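Local coordinates for oligopeptide-binding protein appA (Bacillus subtilis, PDB 1XOC), which captures oligopeptides outside the cell membrane and delivers them to the App ABC transporter, which can replace the Opp system in sporulation and competence, at residues L24-I29 / I237-V242; I29-L34 / K191-G196; Y198-A203 / L214-Y219. All blocks are in the same frame, centred on the assembly; numbering follows the deposited sequence.

Interaction 1 (L24-I29 / I237-V242); sequences LVVGSI and INFFNV
Val25 O is gripped by two successive backbone amides: Asn238 N donates to Val25 O at 2.9 Å, in the plane of the carbonyl, and Phe239 N reaches the same oxygen in a weak, bent bond. On the same edge of the strand, Val25 N donates to Asn238 OD1 at 2.8 Å, tilted 31° from the amide carbonyl plane. The amide can turn back to this N-H because Asn238 CG sits between its own backbone N and carbonyl carbon (chi1 57°). Asn238 ND2 is held by Asp23 O, which fixes the rotation of the amide. Further along, Gly27 N meets Phe239 O almost head-on at 2.9 Å, which makes the single backbone bridge, Val26 with Phe239. A water then spans Gly27 O and Asn241 N where direct bonding stops. The Phe240 ring brings CD1, at its edge, to 3.4 Å from Gly27 O, while Ile237 CD1 lies 3.9 Å from Gly27 CA; a side chain on Gly27 would run into both. Phe239 CB rests between Leu24 and Val26, 4.1 Å from Val26 CG2, and its ring goes on to meet Trp516. The side chains of Ile237 and Val25 cross at about a right angle, CG2 of the first touching CG1 of the second. Ile29 and Asn241 both touch the bound peptide, and Asn241 OD1 takes the N-H of His492 in strand 483-496. The arrangement thus joins strand 23-28 to a strand of another sheet beside the peptide site, consistent with the border between lobes in a type 2 periplasmic-binding-protein fold.

Interaction 2 (I29-L34 / K191-G196); sequences IGEPTL and KEWKQG
Glu31 OE2 accepts two hydrogen bonds, from Trp193 NE1 at 2.9 Å and from Gly196 N at 2.7 Å. Glu31 OE2 lies close to the indole plane and receives that N-H on its anti lone pair; the backbone N-H arrives on the syn side, 23° out of the carboxylate plane. Glu31 reaches them with CG anti to its backbone N (chi1 -168°) and an extended chain beyond. Its other oxygen, Glu31 OE1, takes a water at 2.7 Å that also accepts from Gln195 NE2. With an alanine here, the indole N-H and the amide of Gly196 would probably lose their shared acceptor, and a gap would be likely beside the ring edge. Trp193 is edged further by backbone oxygens, Pro32 O at 3.3 Å from CZ2 and Thr33 O at 3.5 Å from CH2, whereas Gln195 OE1 stands 3.6 Å above one face of Trp193, toward its rim. Outside this shell, Lys180 makes a cation-pi contact with Trp193, and Phe35 meets its ring obliquely. The loop 29-34 is thereby tied to the end of strand 188-194; Pro32 packs on helix 43-52, and both Pro32 and Trp193 lie against Ile199 of the adjoining strand 198-203.

Interaction 3 (Y198-A203 / L214-Y219); sequences YIKLEA and LDTVTY
Tyr198 lays its CB against Thr218 CG2 at 4.0 Å, while its ring passes Thr218 obliquely. Tyr198 CG stands between the backbone N and the carbonyl carbon (chi1 63°), which carries the ring away from strand 216-219 and lets the hydroxyl bond to Glu192. Next to it on the same face, Lys200 runs across Thr218, with Lys200 CG 3.8 Å from Thr218 OG1, and farther along Glu202 and Thr216 stand paired. Thr216 OG1 turns from this contact to Asp23, and its CB touches Leu201 O at 3.4 Å. The two are consecutive antiparallel strands, with 188-194 forming a beta-meander, within a mixed four-stranded sheet. The axes of these short segments approach to 4.6 Å, with 167° between their N-to-C directions. Ile199 with Tyr219 and Leu201 with Val217 are the hydrogen-bonded pairs; Lys200 with Thr218 and Glu202 with Thr216 are the non-hydrogen-bonded ones. Among the bonds, Tyr219 N to Ile199 O is short and nearly straight at 2.8 Å, and a further one, Ala203 N to Asp215 O at 2.9 Å, lies ahead of the start of the second strand, with the donor above the carbonyl plane. The face bearing Ile199, Leu201, Val217 and Tyr219 is mostly apolar: Ile199 CB lies 4.2 Å from Tyr219 CB, and Leu201 and Val217 both rest on Met51 of helix 43-52. Tyr219 packs on Ala44 and Ile48 of that helix, its hydroxyl hydrogen-bonded to Asp47. At the loop end, Ala203 CB presses on Leu214 O, a buried carbonyl oxygen that has no polar partner in the model, while Asp215 forms a salt bridge with Arg211.

The three contacts gather on one mixed sheet, ordered 23-28, 216-221, 198-203, 188-194, with centres 12 to 14 Å apart. Interaction 3 is the central strand pair. Interaction 1 attaches segment 237-242 to the edge strand 23-28, which itself bonds to the second strand of interaction 3 through Val26 N and Thr218 O. At the other edge, interaction 2 fastens the loop that follows strand 23-28 to strand 188-194, which bonds to 198-203. The segments of interactions 1 and 2 overlap at Ile29. Along the chain, interaction 2 closes before interaction 3 opens, both within the span of interaction 1, so segment 24-34 reaches both sheet edges and passes the bound peptide at Ile29.

Interaction 1 (L24-I29 / I237-V242)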
loop_
_atom_site.group_PDB
_atom_site.type_symbol
_atom_site.label_atom_id
_atom_site.label_comp_id
_atom_site.label_asym_id
_atom_site.label_seq_id
_atom_site.Cartn_x
_atom_site.Cartn_y
_atom_site.Cartn_z
ATOM N N LEU A 24 -20.070 4.805 -12.315
ATOM C CA LEU A 24 -19.566 5.069 -10.977
ATOM C C LEU A 24 -18.464 6.107 -11.102
ATOM O O LEU A 24 -17.615 6.010 -11.985
ATOM C CB LEU A 24 -19.060 3.800 -10.296
ATOM C CG LEU A 24 -18.968 3.868 -8.773
ATOM C CD1 LEU A 24 -20.336 3.717 -8.154
ATOM C CD2 LEU A 24 -18.030 2.815 -8.302
ATOM N N VAL A 25 -18.505 7.112 -10.237
ATOM C CA VAL A 25 -17.466 8.126 -10.194
ATOM C C VAL A 25 -16.875 8.093 -8.792
ATOM O O VAL A 25 -17.506 8.512 -7.822
ATOM C CB VAL A 25 -17.980 9.526 -10.563
ATOM C CG1 VAL A 25 -16.825 10.539 -10.534
ATOM C CG2 VAL A 25 -18.659 9.513 -11.931
ATOM N N VAL A 26 -15.664 7.565 -8.732
ATOM C CA VAL A 26 -14.902 7.323 -7.503
ATOM C C VAL A 26 -14.004 8.531 -7.252
ATOM O O VAL A 26 -13.182 8.913 -8.103
ATOM C CB VAL A 26 -14.030 6.053 -7.642
ATOM C CG1 VAL A 26 -13.163 5.778 -6.410
ATOM C CG2 VAL A 26 -14.924 4.862 -7.982
ATOM N N GLY A 27 -14.141 9.129 -6.077
ATOM C CA GLY A 27 -13.270 10.257 -5.701
ATOM C C GLY A 27 -11.986 9.715 -5.097
ATOM O O GLY A 27 -12.014 8.742 -4.314
ATOM N N SER A 28 -10.843 10.264 -5.501
ATOM C CA SER A 28 -9.571 9.846 -4.930
ATOM C C SER A 28 -8.753 11.065 -4.608
ATOM O O SER A 28 -8.651 11.995 -5.423
ATOM C CB SER A 28 -8.774 8.996 -5.913
ATOM O OG SER A 28 -7.473 8.738 -5.368
ATOM N N ILE A 29 -8.094 11.055 -3.457
ATOM C CA ILE A 29 -7.201 12.198 -3.132
ATOM C C ILE A 29 -5.787 12.066 -3.686
ATOM O O ILE A 29 -4.982 12.988 -3.517
ATOM C CB ILE A 29 -7.123 12.480 -1.618
ATOM C CG1 ILE A 29 -6.450 11.337 -0.858
ATOM C CG2 ILE A 29 -8.532 12.799 -1.088
ATOM C CD1 ILE A 29 -6.096 11.699 0.601
ATOM N N ILE A 237 -19.438 13.175 -7.487
ATOM C CA ILE A 237 -18.893 11.839 -7.306
ATOM C C ILE A 237 -19.940 11.054 -6.532
ATOM O O ILE A 237 -20.800 11.638 -5.857
ATOM C CB ILE A 237 -17.524 11.819 -6.563
ATOM C CG1 ILE A 237 -17.615 12.330 -5.128
ATOM C CG2 ILE A 237 -16.491 12.642 -7.347
ATOM C CD1 ILE A 237 -16.313 12.219 -4.329
ATOM N N ASN A 238 -19.855 9.727 -6.626
ATOM C CA ASN A 238 -20.815 8.879 -5.940
ATOM C C ASN A 238 -20.200 7.719 -5.191
ATOM O O ASN A 238 -20.942 6.847 -4.699
ATOM C CB ASN A 238 -21.918 8.418 -6.906
ATOM C CG ASN A 238 -21.393 7.688 -8.112
ATOM O OD1 ASN A 238 -20.317 7.142 -8.111
ATOM N ND2 ASN A 238 -22.197 7.650 -9.163
ATOM N N PHE A 239 -18.871 7.706 -5.043
ATOM C CA PHE A 239 -18.181 6.684 -4.252
ATOM C C PHE A 239 -16.930 7.316 -3.650
ATOM O O PHE A 239 -16.128 7.915 -4.382
ATOM C CB PHE A 239 -17.833 5.484 -5.132
ATOM C CG PHE A 239 -17.373 4.264 -4.364
ATOM C CD1 PHE A 239 -16.043 4.155 -3.933
ATOM C CD2 PHE A 239 -18.263 3.234 -4.048
ATOM C CE1 PHE A 239 -15.605 3.042 -3.240
ATOM C CE2 PHE A 239 -17.848 2.102 -3.317
ATOM C CZ PHE A 239 -16.521 2.012 -2.889
ATOM N N PHE A 240 -16.773 7.226 -2.327
ATOM C CA PHE A 240 -15.689 7.946 -1.652
ATOM C C PHE A 240 -15.468 7.397 -0.255
ATOM O O PHE A 240 -16.431 7.073 0.434
ATOM C CB PHE A 240 -16.009 9.458 -1.588
ATOM C CG PHE A 240 -14.858 10.293 -1.115
ATOM C CD1 PHE A 240 -13.653 10.230 -1.771
ATOM C CD2 PHE A 240 -14.950 11.061 0.018
ATOM C CE1 PHE A 240 -12.571 10.987 -1.318
ATOM C CE2 PHE A 240 -13.839 11.805 0.488
ATOM C CZ PHE A 240 -12.683 11.756 -0.175
ATOM N N ASN A 241 -14.195 7.357 0.177
ATOM C CA ASN A 241 -13.812 7.046 1.555
ATOM C C ASN A 241 -13.875 8.313 2.383
ATOM O O ASN A 241 -12.946 9.137 2.365
ATOM C CB ASN A 241 -12.396 6.469 1.575
ATOM C CG ASN A 241 -12.002 5.884 2.942
ATOM O OD1 ASN A 241 -12.734 5.978 3.942
ATOM N ND2 ASN A 241 -10.818 5.274 2.970
ATOM N N VAL A 242 -14.987 8.502 3.064
ATOM C CA VAL A 242 -15.239 9.713 3.824
ATOM C C VAL A 242 -14.391 9.759 5.088
ATOM O O VAL A 242 -14.426 8.818 5.890
ATOM C CB VAL A 242 -16.731 9.778 4.259
ATOM C CG1 VAL A 242 -17.007 11.013 5.086
ATOM C CG2 VAL A 242 -17.627 9.685 3.033
HETATM O O HOH W 1 -11.996 7.475 -1.854
#

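Interaction 2 (I29-L34 / K191-G196)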
loop_
_atom_site.group_PDB
_atom_site.type_symbol
_atom_site.label_atom_id
_atom_site.label_comp_id
_atom_site.label_asym_id
_atom_site.label_seq_id
_atom_site.Cartn_x
_atom_site.Cartn_y
_atom_site.Cartn_z
ATOM N N ILE A 29 -8.094 11.055 -3.457
ATOM C CA ILE A 29 -7.201 12.198 -3.132
ATOM C C ILE A 29 -5.787 12.066 -3.686
ATOM O O ILE A 29 -4.982 12.988 -3.517
ATOM C CB ILE A 29 -7.123 12.480 -1.618
ATOM C CG1 ILE A 29 -6.450 11.337 -0.858
ATOM C CG2 ILE A 29 -8.532 12.799 -1.088
ATOM C CD1 ILE A 29 -6.096 11.699 0.601
ATOM N N GLY A 30 -5.473 10.961 -4.342
ATOM C CA GLY A 30 -4.139 10.748 -4.927
ATOM C C GLY A 30 -4.221 10.303 -6.386
ATOM O O GLY A 30 -5.006 9.440 -6.725
ATOM N N GLU A 31 -3.419 10.924 -7.242
ATOM C CA GLU A 31 -3.368 10.526 -8.648
ATOM C C GLU A 31 -2.399 9.388 -8.865
ATOM O O GLU A 31 -1.295 9.421 -8.325
ATOM C CB GLU A 31 -2.944 11.707 -9.506
ATOM C CG GLU A 31 -3.125 11.492 -10.989
ATOM C CD GLU A 31 -3.050 12.781 -11.762
ATOM O OE1 GLU A 31 -2.569 13.810 -11.213
ATOM O OE2 GLU A 31 -3.465 12.747 -12.935
ATOM N N PRO A 32 -2.791 8.382 -9.681
ATOM C CA PRO A 32 -1.829 7.348 -10.029
ATOM C C PRO A 32 -0.611 7.848 -10.797
ATOM O O PRO A 32 -0.578 9.006 -11.345
ATOM C CB PRO A 32 -2.639 6.390 -10.919
ATOM C CG PRO A 32 -4.058 6.660 -10.586
ATOM C CD PRO A 32 -4.108 8.130 -10.314
ATOM N N THR A 33 0.382 6.972 -10.881
ATOM C CA THR A 33 1.618 7.233 -11.607
ATOM C C THR A 33 1.686 6.408 -12.895
ATOM O O THR A 33 1.960 6.918 -13.960
ATOM C CB THR A 33 2.800 6.884 -10.709
ATOM O OG1 THR A 33 2.829 7.784 -9.608
ATOM C CG2 THR A 33 4.122 7.108 -11.411
ATOM N N LEU A 34 1.430 5.115 -12.776
ATOM C CA LEU A 34 1.432 4.259 -13.935
ATOM C C LEU A 34 0.687 2.961 -13.627
ATOM O O LEU A 34 0.417 2.678 -12.490
ATOM C CB LEU A 34 2.867 3.967 -14.376
ATOM C CG LEU A 34 3.717 2.905 -13.676
ATOM C CD1 LEU A 34 5.027 2.639 -14.320
ATOM C CD2 LEU A 34 3.890 3.097 -12.226
ATOM N N LYS A 191 -10.004 4.268 -21.287
ATOM C CA LYS A 191 -10.516 5.246 -22.248
ATOM C C LYS A 191 -9.680 6.530 -22.298
ATOM O O LYS A 191 -9.300 6.976 -23.372
ATOM C CB LYS A 191 -11.977 5.561 -21.935
ATOM C CG LYS A 191 -12.614 6.513 -22.940
ATOM C CD LYS A 191 -14.046 6.877 -22.583
ATOM C CE LYS A 191 -14.731 7.524 -23.759
ATOM N NZ LYS A 191 -13.817 8.502 -24.452
ATOM N N GLU A 192 -9.436 7.154 -21.153
ATOM C CA GLU A 192 -8.801 8.466 -21.121
ATOM C C GLU A 192 -8.188 8.735 -19.757
ATOM O O GLU A 192 -8.733 8.297 -18.748
ATOM C CB GLU A 192 -9.847 9.527 -21.387
ATOM C CG GLU A 192 -9.231 10.914 -21.511
ATOM C CD GLU A 192 -10.255 12.032 -21.712
ATOM O OE1 GLU A 192 -11.486 11.771 -21.563
ATOM O OE2 GLU A 192 -9.807 13.176 -22.029
ATOM N N TRP A 193 -7.038 9.395 -19.747
ATOM C CA TRP A 193 -6.451 9.940 -18.524
ATOM C C TRP A 193 -6.148 11.423 -18.759
ATOM O O TRP A 193 -5.176 11.790 -19.448
ATOM C CB TRP A 193 -5.205 9.154 -18.119
ATOM C CG TRP A 193 -4.518 9.609 -16.862
ATOM C CD1 TRP A 193 -4.899 10.611 -16.000
ATOM C CD2 TRP A 193 -3.324 9.058 -16.327
ATOM N NE1 TRP A 193 -3.988 10.704 -14.953
ATOM C CE2 TRP A 193 -3.020 9.758 -15.130
ATOM C CE3 TRP A 193 -2.478 8.019 -16.730
ATOM C CZ2 TRP A 193 -1.905 9.439 -14.335
ATOM C CZ3 TRP A 193 -1.370 7.719 -15.949
ATOM C CH2 TRP A 193 -1.079 8.447 -14.779
ATOM N N LYS A 194 -7.038 12.259 -18.239
ATOM C CA LYS A 194 -6.878 13.708 -18.274
ATOM C C LYS A 194 -6.068 14.063 -17.036
ATOM O O LYS A 194 -6.564 13.940 -15.896
ATOM C CB LYS A 194 -8.237 14.373 -18.261
ATOM C CG LYS A 194 -8.119 15.885 -18.380
ATOM C CD LYS A 194 -8.966 16.548 -19.475
ATOM C CE LYS A 194 -8.192 17.749 -20.030
ATOM N NZ LYS A 194 -8.908 18.602 -21.021
ATOM N N GLN A 195 -4.805 14.414 -17.270
ATOM C CA GLN A 195 -3.828 14.546 -16.210
ATOM C C GLN A 195 -4.320 15.573 -15.171
ATOM O O GLN A 195 -4.777 16.665 -15.512
ATOM C CB GLN A 195 -2.449 14.912 -16.783
ATOM C CG GLN A 195 -1.318 14.908 -15.748
ATOM C CD GLN A 195 -0.829 13.517 -15.390
ATOM O OE1 GLN A 195 -0.859 12.598 -16.213
ATOM N NE2 GLN A 195 -0.369 13.359 -14.140
ATOM N N GLY A 196 -4.259 15.183 -13.902
ATOM C CA GLY A 196 -4.691 16.018 -12.807
ATOM C C GLY A 196 -6.197 16.078 -12.584
ATOM O O GLY A 196 -6.667 16.804 -11.701
HETATM O O HOH W 2 -0.986 15.664 -12.338
HETATM O O HOH W 3 0.625 11.103 -12.088
#

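Interaction 3 (Y198-A203 / L214-Y219)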
loop_
_atom_site.group_PDB
_atom_site.type_symbol
_atom_site.label_atom_id
_atom_site.label_comp_id
_atom_site.label_asym_id
_atom_site.label_seq_id
_atom_site.Cartn_x
_atom_site.Cartn_y
_atom_site.Cartn_z
ATOM N N TYR A 198 -8.884 13.197 -14.062
ATOM C CA TYR A 198 -9.560 11.888 -13.985
ATOM C C TYR A 198 -8.988 10.840 -14.916
ATOM O O TYR A 198 -8.364 11.133 -15.898
ATOM C CB TYR A 198 -11.063 12.027 -14.302
ATOM C CG TYR A 198 -11.334 12.513 -15.707
ATOM C CD1 TYR A 198 -11.565 13.847 -15.965
ATOM C CD2 TYR A 198 -11.350 11.621 -16.778
ATOM C CE1 TYR A 198 -11.797 14.278 -17.254
ATOM C CE2 TYR A 198 -11.597 12.054 -18.074
ATOM C CZ TYR A 198 -11.814 13.368 -18.295
ATOM O OH TYR A 198 -12.049 13.804 -19.597
ATOM N N ILE A 199 -9.274 9.595 -14.570
ATOM C CA ILE A 199 -9.039 8.442 -15.426
ATOM C C ILE A 199 -10.414 7.821 -15.659
ATOM O O ILE A 199 -11.113 7.481 -14.696
ATOM C CB ILE A 199 -8.134 7.414 -14.740
ATOM C CG1 ILE A 199 -6.756 8.047 -14.504
ATOM C CG2 ILE A 199 -8.044 6.145 -15.575
ATOM C CD1 ILE A 199 -5.888 7.328 -13.564
ATOM N N LYS A 200 -10.779 7.650 -16.920
ATOM C CA LYS A 200 -12.060 7.049 -17.296
ATOM C C LYS A 200 -11.833 5.682 -17.912
ATOM O O LYS A 200 -11.000 5.518 -18.801
ATOM C CB LYS A 200 -12.783 7.945 -18.306
ATOM C CG LYS A 200 -14.253 7.537 -18.518
ATOM C CD LYS A 200 -14.923 8.554 -19.385
ATOM C CE LYS A 200 -16.242 8.064 -19.991
ATOM N NZ LYS A 200 -16.523 8.802 -21.271
ATOM N N LEU A 201 -12.538 4.684 -17.377
ATOM C CA LEU A 201 -12.533 3.313 -17.880
ATOM C C LEU A 201 -13.945 2.867 -18.278
ATOM O O LEU A 201 -14.932 3.337 -17.698
ATOM C CB LEU A 201 -12.031 2.349 -16.809
ATOM C CG LEU A 201 -10.755 2.691 -16.025
ATOM C CD1 LEU A 201 -10.448 1.627 -15.026
ATOM C CD2 LEU A 201 -9.541 2.846 -16.894
ATOM N N GLU A 202 -14.025 1.958 -19.255
ATOM C CA GLU A 202 -15.299 1.480 -19.834
ATOM C C GLU A 202 -15.366 -0.015 -19.616
ATOM O O GLU A 202 -14.336 -0.702 -19.663
ATOM C CB GLU A 202 -15.338 1.709 -21.351
ATOM C CG GLU A 202 -15.407 3.135 -21.750
ATOM C CD GLU A 202 -15.547 3.331 -23.269
ATOM O OE1 GLU A 202 -15.090 2.429 -24.019
ATOM O OE2 GLU A 202 -16.070 4.397 -23.680
ATOM N N ALA A 203 -16.575 -0.525 -19.427
ATOM C CA ALA A 203 -16.779 -1.951 -19.251
ATOM C C ALA A 203 -16.215 -2.703 -20.414
ATOM O O ALA A 203 -16.456 -2.342 -21.563
ATOM C CB ALA A 203 -18.259 -2.275 -19.109
ATOM N N LEU A 214 -21.761 -2.234 -14.434
ATOM C CA LEU A 214 -21.511 -0.807 -14.608
ATOM C C LEU A 214 -20.934 -0.540 -15.986
ATOM O O LEU A 214 -20.099 -1.295 -16.462
ATOM C CB LEU A 214 -20.543 -0.264 -13.515
ATOM C CG LEU A 214 -21.147 -0.319 -12.102
ATOM C CD1 LEU A 214 -20.065 -0.200 -11.017
ATOM C CD2 LEU A 214 -22.164 0.807 -11.927
ATOM N N ASP A 215 -21.407 0.521 -16.642
ATOM C CA ASP A 215 -20.957 0.875 -17.978
ATOM C C ASP A 215 -19.578 1.528 -17.967
ATOM O O ASP A 215 -18.754 1.243 -18.847
ATOM C CB ASP A 215 -21.944 1.801 -18.659
ATOM C CG ASP A 215 -23.278 1.126 -18.967
ATOM O OD1 ASP A 215 -23.316 -0.079 -19.284
ATOM O OD2 ASP A 215 -24.298 1.826 -18.891
ATOM N N THR A 216 -19.362 2.420 -16.999
ATOM C CA THR A 216 -18.092 3.096 -16.826
ATOM C C THR A 216 -17.713 3.284 -15.364
ATOM O O THR A 216 -18.564 3.303 -14.488
ATOM C CB THR A 216 -18.093 4.514 -17.483
ATOM O OG1 THR A 216 -18.994 5.386 -16.779
ATOM C CG2 THR A 216 -18.529 4.456 -18.919
ATOM N N VAL A 217 -16.416 3.384 -15.124
ATOM C CA VAL A 217 -15.875 3.794 -13.843
ATOM C C VAL A 217 -14.904 4.939 -14.075
ATOM O O VAL A 217 -13.997 4.835 -14.880
ATOM C CB VAL A 217 -15.124 2.650 -13.165
ATOM C CG1 VAL A 217 -14.494 3.121 -11.875
ATOM C CG2 VAL A 217 -16.036 1.511 -12.904
ATOM N N THR A 218 -15.119 6.031 -13.362
ATOM C CA THR A 218 -14.259 7.189 -13.458
ATOM C C THR A 218 -13.558 7.402 -12.122
ATOM O O THR A 218 -14.192 7.423 -11.095
ATOM C CB THR A 218 -15.105 8.424 -13.797
ATOM O OG1 THR A 218 -15.747 8.241 -15.057
ATOM C CG2 THR A 218 -14.233 9.629 -13.984
ATOM N N TYR A 219 -12.243 7.538 -12.165
ATOM C CA TYR A 219 -11.435 7.743 -10.977
ATOM C C TYR A 219 -11.060 9.210 -11.001
ATOM O O TYR A 219 -10.208 9.609 -11.747
ATOM C CB TYR A 219 -10.176 6.878 -11.063
ATOM C CG TYR A 219 -9.407 6.577 -9.788
ATOM C CD1 TYR A 219 -8.246 7.245 -9.485
ATOM C CD2 TYR A 219 -9.806 5.567 -8.942
ATOM C CE1 TYR A 219 -7.530 6.949 -8.366
ATOM C CE2 TYR A 219 -9.092 5.267 -7.819
ATOM C CZ TYR A 219 -7.954 5.952 -7.532
ATOM O OH TYR A 219 -7.222 5.663 -6.411
#